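Local structure of hypothetical protein (Pyrococcus furiosus, 2FZF) at residues A[55-69]-A[140-154]. The protein is of unknown function but belongs to the rubrerythrin family of the ferritin clan, whose four-helix bundles commonly carry a di-iron site. Numbering follows the deposited sequence.
Sequences INWLAEEEKKHEALL and MRYLADMERGHYYTL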
loop_
_atom_site.group_PDB
_atom_site.type_symbol
_atom_site.label_atom_id
_atom_site.label_comp_id
_atom_site.label_asym_id
_atom_site.label_seq_id
_atom_site.Cartn_x
_atom_site.Cartn_y
_atom_site.Cartn_z
ATOM N N ILE A 55 4.575 10.532 1.283
ATOM C CA ILE A 55 4.348 11.024 -0.062
ATOM C C ILE A 55 5.565 10.929 -0.962
ATOM O O ILE A 55 5.425 10.838 -2.173
ATOM C CB ILE A 55 3.832 12.451 -0.059
ATOM C CG1 ILE A 55 2.481 12.488 0.651
ATOM C CG2 ILE A 55 3.672 12.949 -1.490
ATOM C CD1 ILE A 55 1.432 11.621 0.001
ATOM N N ASN A 56 6.756 10.940 -0.371
ATOM C CA ASN A 56 7.986 10.836 -1.145
ATOM C C ASN A 56 8.281 9.395 -1.587
ATOM O O ASN A 56 8.710 9.164 -2.719
ATOM C CB ASN A 56 9.167 11.397 -0.344
ATOM C CG ASN A 56 9.444 12.870 -0.659
ATOM O OD1 ASN A 56 9.475 13.267 -1.831
ATOM N ND2 ASN A 56 9.664 13.678 0.381
ATOM N N TRP A 57 8.048 8.428 -0.704
ATOM C CA TRP A 57 8.290 7.030 -1.046
ATOM C C TRP A 57 7.311 6.611 -2.127
ATOM O O TRP A 57 7.629 5.826 -3.021
ATOM C CB TRP A 57 8.095 6.126 0.171
ATOM C CG TRP A 57 8.239 4.666 -0.164
ATOM C CD1 TRP A 57 9.407 3.974 -0.353
ATOM C CD2 TRP A 57 7.179 3.734 -0.412
ATOM N NE1 TRP A 57 9.135 2.671 -0.704
ATOM C CE2 TRP A 57 7.776 2.497 -0.749
ATOM C CE3 TRP A 57 5.779 3.824 -0.387
ATOM C CZ2 TRP A 57 7.023 1.356 -1.055
ATOM C CZ3 TRP A 57 5.026 2.687 -0.693
ATOM C CH2 TRP A 57 5.653 1.470 -1.022
ATOM N N LEU A 58 6.106 7.149 -2.028
ATOM C CA LEU A 58 5.048 6.855 -2.969
ATOM C C LEU A 58 5.393 7.440 -4.338
ATOM O O LEU A 58 5.110 6.833 -5.368
ATOM C CB LEU A 58 3.747 7.440 -2.427
ATOM C CG LEU A 58 2.402 6.896 -2.869
ATOM C CD1 LEU A 58 1.341 7.480 -1.964
ATOM C CD2 LEU A 58 2.138 7.247 -4.316
ATOM N N ALA A 59 6.015 8.613 -4.352
ATOM C CA ALA A 59 6.395 9.254 -5.613
ATOM C C ALA A 59 7.466 8.448 -6.350
ATOM O O ALA A 59 7.429 8.319 -7.578
ATOM C CB ALA A 59 6.905 10.665 -5.349
ATOM N N GLU A 60 8.416 7.917 -5.583
ATOM C CA GLU A 60 9.517 7.124 -6.118
ATOM C C GLU A 60 8.997 5.833 -6.711
ATOM O O GLU A 60 9.318 5.472 -7.846
ATOM C CB GLU A 60 10.534 6.823 -5.012
ATOM C CG GLU A 60 11.134 8.081 -4.396
ATOM C CD GLU A 60 12.309 7.807 -3.474
ATOM O OE1 GLU A 60 13.309 7.214 -3.942
ATOM O OE2 GLU A 60 12.235 8.197 -2.283
ATOM N N GLU A 61 8.186 5.140 -5.923
ATOM C CA GLU A 61 7.583 3.885 -6.344
ATOM C C GLU A 61 6.939 4.010 -7.724
ATOM O O GLU A 61 7.140 3.155 -8.580
ATOM C CB GLU A 61 6.532 3.458 -5.322
ATOM C CG GLU A 61 7.068 2.595 -4.203
ATOM C CD GLU A 61 7.339 1.181 -4.670
ATOM O OE1 GLU A 61 7.602 0.304 -3.810
ATOM O OE2 GLU A 61 7.285 0.945 -5.902
ATOM N N GLU A 62 6.177 5.075 -7.942
ATOM C CA GLU A 62 5.504 5.264 -9.215
ATOM C C GLU A 62 6.342 5.898 -10.305
ATOM O O GLU A 62 5.809 6.239 -11.362
ATOM C CB GLU A 62 4.221 6.091 -9.023
ATOM C CG GLU A 62 3.121 5.359 -8.236
ATOM C CD GLU A 62 1.775 6.068 -8.265
ATOM O OE1 GLU A 62 1.265 6.369 -9.375
ATOM O OE2 GLU A 62 1.227 6.310 -7.167
ATOM N N LYS A 63 7.639 6.073 -10.068
ATOM C CA LYS A 63 8.504 6.686 -11.085
ATOM C C LYS A 63 8.763 5.711 -12.219
ATOM O O LYS A 63 8.852 6.102 -13.383
ATOM C CB LYS A 63 9.846 7.119 -10.479
ATOM C CG LYS A 63 9.774 8.381 -9.632
ATOM C CD LYS A 63 11.047 8.592 -8.804
ATOM C CE LYS A 63 10.856 9.718 -7.773
ATOM N NZ LYS A 63 11.852 9.689 -6.661
ATOM N N LYS A 64 8.875 4.436 -11.868
ATOM C CA LYS A 64 9.134 3.401 -12.846
ATOM C C LYS A 64 7.909 3.019 -13.670
ATOM O O LYS A 64 8.040 2.300 -14.656
ATOM C CB LYS A 64 9.675 2.159 -12.144
ATOM C CG LYS A 64 8.662 1.504 -11.229
ATOM C CD LYS A 64 9.180 0.211 -10.638
ATOM C CE LYS A 64 8.012 -0.680 -10.235
ATOM N NZ LYS A 64 7.022 0.012 -9.338
ATOM N N HIS A 65 6.728 3.486 -13.275
ATOM C CA HIS A 65 5.498 3.153 -13.999
ATOM C C HIS A 65 5.516 3.664 -15.441
ATOM O O HIS A 65 5.118 2.963 -16.372
ATOM C CB HIS A 65 4.272 3.740 -13.294
ATOM C CG HIS A 65 3.898 3.052 -12.014
ATOM N ND1 HIS A 65 4.625 2.006 -11.482
ATOM C CD2 HIS A 65 2.872 3.267 -11.158
ATOM C CE1 HIS A 65 4.063 1.613 -10.353
ATOM N NE2 HIS A 65 2.997 2.361 -10.134
ATOM N N GLU A 66 5.970 4.897 -15.620
ATOM C CA GLU A 66 6.010 5.496 -16.938
ATOM C C GLU A 66 6.888 4.705 -17.877
ATOM O O GLU A 66 6.444 4.260 -18.932
ATOM C CB GLU A 66 6.539 6.915 -16.858
ATOM C CG GLU A 66 6.276 7.689 -18.112
ATOM C CD GLU A 66 6.959 9.026 -18.124
ATOM O OE1 GLU A 66 7.152 9.618 -17.035
ATOM O OE2 GLU A 66 7.283 9.492 -19.236
ATOM N N ALA A 67 8.149 4.538 -17.492
ATOM C CA ALA A 67 9.096 3.797 -18.310
ATOM C C ALA A 67 8.580 2.383 -18.575
ATOM O O ALA A 67 8.825 1.833 -19.645
ATOM C CB ALA A 67 10.462 3.754 -17.626
ATOM N N LEU A 68 7.867 1.797 -17.613
ATOM C CA LEU A 68 7.330 0.450 -17.795
ATOM C C LEU A 68 6.254 0.416 -18.873
ATOM O O LEU A 68 6.199 -0.505 -19.692
ATOM C CB LEU A 68 6.741 -0.097 -16.487
ATOM C CG LEU A 68 7.715 -0.504 -15.364
ATOM C CD1 LEU A 68 6.964 -1.342 -14.338
ATOM C CD2 LEU A 68 8.887 -1.310 -15.929
ATOM N N LEU A 69 5.395 1.425 -18.873
ATOM C CA LEU A 69 4.320 1.500 -19.844
ATOM C C LEU A 69 4.855 1.805 -21.229
ATOM O O LEU A 69 4.385 1.241 -22.211
ATOM C CB LEU A 69 3.321 2.586 -19.443
ATOM C CG LEU A 69 2.385 2.343 -18.267
ATOM C CD1 LEU A 69 1.645 3.613 -17.936
ATOM C CD2 LEU A 69 1.423 1.242 -18.617
ATOM N N MET A 140 -0.053 -5.466 -16.159
ATOM C CA MET A 140 -1.254 -4.717 -15.806
ATOM C C MET A 140 -1.658 -5.017 -14.376
ATOM O O MET A 140 -1.952 -4.106 -13.607
ATOM C CB MET A 140 -2.388 -5.068 -16.761
ATOM C CG MET A 140 -2.808 -3.917 -17.643
ATOM S SD MET A 140 -1.437 -3.237 -18.572
ATOM C CE MET A 140 -1.513 -1.538 -18.113
ATOM N N ARG A 141 -1.653 -6.302 -14.038
ATOM C CA ARG A 141 -1.994 -6.785 -12.704
ATOM C C ARG A 141 -1.016 -6.188 -11.678
ATOM O O ARG A 141 -1.426 -5.698 -10.627
ATOM C CB ARG A 141 -1.914 -8.318 -12.697
ATOM C CG ARG A 141 -2.464 -9.003 -11.451
ATOM C CD ARG A 141 -3.975 -8.871 -11.363
ATOM N NE ARG A 141 -4.547 -9.626 -10.251
ATOM C CZ ARG A 141 -5.838 -9.939 -10.147
ATOM N NH1 ARG A 141 -6.278 -10.627 -9.104
ATOM N NH2 ARG A 141 -6.694 -9.575 -11.092
ATOM N N TYR A 142 0.276 -6.229 -11.995
ATOM C CA TYR A 142 1.309 -5.680 -11.114
ATOM C C TYR A 142 1.077 -4.188 -10.878
ATOM O O TYR A 142 1.162 -3.709 -9.747
ATOM C CB TYR A 142 2.696 -5.905 -11.737
ATOM C CG TYR A 142 3.830 -5.186 -11.031
ATOM C CD1 TYR A 142 4.203 -3.889 -11.402
ATOM C CD2 TYR A 142 4.505 -5.786 -9.963
ATOM C CE1 TYR A 142 5.215 -3.207 -10.726
ATOM C CE2 TYR A 142 5.516 -5.115 -9.278
ATOM C CZ TYR A 142 5.867 -3.826 -9.662
ATOM O OH TYR A 142 6.852 -3.154 -8.973
ATOM N N LEU A 143 0.788 -3.468 -11.962
ATOM C CA LEU A 143 0.530 -2.039 -11.904
ATOM C C LEU A 143 -0.738 -1.756 -11.068
ATOM O O LEU A 143 -0.735 -0.879 -10.191
ATOM C CB LEU A 143 0.398 -1.473 -13.329
ATOM C CG LEU A 143 1.680 -1.353 -14.171
ATOM C CD1 LEU A 143 1.337 -1.098 -15.635
ATOM C CD2 LEU A 143 2.547 -0.235 -13.628
ATOM N N ALA A 144 -1.805 -2.513 -11.327
ATOM C CA ALA A 144 -3.056 -2.374 -10.589
ATOM C C ALA A 144 -2.906 -2.632 -9.074
ATOM O O ALA A 144 -3.433 -1.870 -8.255
ATOM C CB ALA A 144 -4.107 -3.314 -11.165
ATOM N N ASP A 145 -2.198 -3.698 -8.696
ATOM C CA ASP A 145 -2.009 -4.007 -7.278
ATOM C C ASP A 145 -1.153 -2.965 -6.565
ATOM O O ASP A 145 -1.408 -2.620 -5.403
ATOM C CB ASP A 145 -1.422 -5.412 -7.104
ATOM C CG ASP A 145 -2.482 -6.506 -7.263
ATOM O OD1 ASP A 145 -3.690 -6.160 -7.309
ATOM O OD2 ASP A 145 -2.110 -7.699 -7.331
ATOM N N MET A 146 -0.143 -2.472 -7.273
ATOM C CA MET A 146 0.725 -1.425 -6.768
ATOM C C MET A 146 -0.135 -0.176 -6.539
ATOM O O MET A 146 0.006 0.495 -5.530
ATOM C CB MET A 146 1.822 -1.097 -7.794
ATOM C CG MET A 146 3.038 -2.023 -7.778
ATOM S SD MET A 146 3.708 -2.246 -6.117
ATOM C CE MET A 146 4.258 -0.563 -5.671
ATOM N N GLU A 147 -1.013 0.137 -7.489
ATOM C CA GLU A 147 -1.883 1.302 -7.367
ATOM C C GLU A 147 -2.890 1.100 -6.233
ATOM O O GLU A 147 -3.154 2.001 -5.433
ATOM C CB GLU A 147 -2.628 1.548 -8.683
ATOM C CG GLU A 147 -1.766 2.103 -9.816
ATOM C CD GLU A 147 -1.240 3.497 -9.519
ATOM O OE1 GLU A 147 -0.284 3.630 -8.725
ATOM O OE2 GLU A 147 -1.795 4.470 -10.073
ATOM N N ARG A 148 -3.452 -0.103 -6.182
ATOM C CA ARG A 148 -4.417 -0.472 -5.162
ATOM C C ARG A 148 -3.751 -0.263 -3.796
ATOM O O ARG A 148 -4.382 0.221 -2.862
ATOM C CB ARG A 148 -4.810 -1.937 -5.364
ATOM C CG ARG A 148 -5.968 -2.440 -4.524
ATOM C CD ARG A 148 -7.306 -1.851 -4.947
ATOM N NE ARG A 148 -8.396 -2.441 -4.163
ATOM C CZ ARG A 148 -8.779 -3.716 -4.247
ATOM N NH1 ARG A 148 -8.165 -4.536 -5.095
ATOM N NH2 ARG A 148 -9.753 -4.178 -3.465
ATOM N N GLY A 149 -2.472 -0.627 -3.698
ATOM C CA GLY A 149 -1.732 -0.463 -2.459
ATOM C C GLY A 149 -1.487 0.991 -2.096
ATOM O O GLY A 149 -1.546 1.358 -0.920
ATOM N N HIS A 150 -1.206 1.821 -3.099
ATOM C CA HIS A 150 -0.971 3.243 -2.865
ATOM C C HIS A 150 -2.282 3.878 -2.384
ATOM O O HIS A 150 -2.273 4.806 -1.578
ATOM C CB HIS A 150 -0.478 3.924 -4.147
ATOM C CG HIS A 150 0.841 3.408 -4.642
ATOM N ND1 HIS A 150 1.889 3.098 -3.797
ATOM C CD2 HIS A 150 1.295 3.173 -5.898
ATOM C CE1 HIS A 150 2.927 2.696 -4.510
ATOM N NE2 HIS A 150 2.593 2.732 -5.789
ATOM N N TYR A 151 -3.402 3.346 -2.871
ATOM C CA TYR A 151 -4.724 3.821 -2.493
ATOM C C TYR A 151 -4.969 3.628 -0.998
ATOM O O TYR A 151 -5.427 4.545 -0.309
ATOM C CB TYR A 151 -5.813 3.081 -3.276
ATOM C CG TYR A 151 -7.208 3.301 -2.726
ATOM C CD1 TYR A 151 -7.822 4.558 -2.804
ATOM C CD2 TYR A 151 -7.895 2.273 -2.074
ATOM C CE1 TYR A 151 -9.085 4.784 -2.241
ATOM C CE2 TYR A 151 -9.158 2.491 -1.507
ATOM C CZ TYR A 151 -9.741 3.744 -1.595
ATOM O OH TYR A 151 -10.982 3.968 -1.041
ATOM N N TYR A 152 -4.666 2.439 -0.489
ATOM C CA TYR A 152 -4.875 2.164 0.931
ATOM C C TYR A 152 -3.896 2.957 1.799
ATOM O O TYR A 152 -4.274 3.500 2.849
ATOM C CB TYR A 152 -4.765 0.660 1.208
ATOM C CG TYR A 152 -6.016 -0.111 0.811
ATOM C CD1 TYR A 152 -7.249 0.153 1.422
ATOM C CD2 TYR A 152 -5.977 -1.088 -0.187
ATOM C CE1 TYR A 152 -8.410 -0.536 1.047
ATOM C CE2 TYR A 152 -7.136 -1.780 -0.570
ATOM C CZ TYR A 152 -8.344 -1.496 0.054
ATOM O OH TYR A 152 -9.475 -2.171 -0.310
ATOM N N THR A 153 -2.644 3.049 1.357
ATOM C CA THR A 153 -1.661 3.811 2.112
ATOM C C THR A 153 -2.170 5.247 2.211
ATOM O O THR A 153 -2.164 5.840 3.286
ATOM C CB THR A 153 -0.274 3.809 1.413
ATOM O OG1 THR A 153 0.163 2.461 1.225
ATOM C CG2 THR A 153 0.756 4.551 2.249
ATOM N N LEU A 154 -2.632 5.801 1.094
ATOM C CA LEU A 154 -3.124 7.174 1.097
ATOM C C LEU A 154 -4.328 7.438 2.013
ATOM O O LEU A 154 -4.439 8.512 2.623
ATOM C CB LEU A 154 -3.458 7.612 -0.327
ATOM C CG LEU A 154 -2.278 8.175 -1.111
ATOM C CD1 LEU A 154 -2.700 8.384 -2.554
ATOM C CD2 LEU A 154 -1.815 9.492 -0.487
#
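His150 and His65 are the two main knobs of this interface, each pushed into a hollow of the other segment. The ring of His150 sits among Leu58, Glu61, His65 and Trp57; Leu58 CD2 lies over one face, 4.3 Å from the ring centroid, a CH-pi contact in which a branched leucine suits a flat ring. With CG anti to its carbonyl carbon (chi1 -63°), the ring reaches this hollow, where its CE1 lies 3.8 Å from Glu61 CB. Glu62 lies against the same ring, its CG 3.6 Å from His150 NE2 and its carboxylate nearly parallel to the ring plane. Were His150 replaced by alanine, the hollow between Leu58 and Glu61 would probably be left empty and Glu62 would lose the ring beside it. His65 enters the pocket formed by Leu143, Met146, Glu147 and His150, with Leu143 CD2 over one face, 3.9 Å from the ring centroid. The helices run nearly antiparallel, 170° for 55-61 and 161° for 63-69 against 140-154, within the ferritin-like four-helix bundle. Helical geometry breaks at Glu62, whose OE1 is 3.2 Å from Glu147 OE1. With Glu32 and Glu117 beside them, these carboxylates form a cluster consistent with the di-iron site of rubrerythrin relatives, for which glutamates and histidines are apt ligands. Beyond the polar centre, aliphatic bumps close both ends: Leu69 CD2 meets Leu143 CD1, and Leu58 CD1 meets Leu154 CG, both at 3.8 Å. Toward the second subunit, Met146 bends its flexible chain to lay CE 3.4 Å from Glu61 OE2, while Trp57 stacks on Trp57 of that subunit.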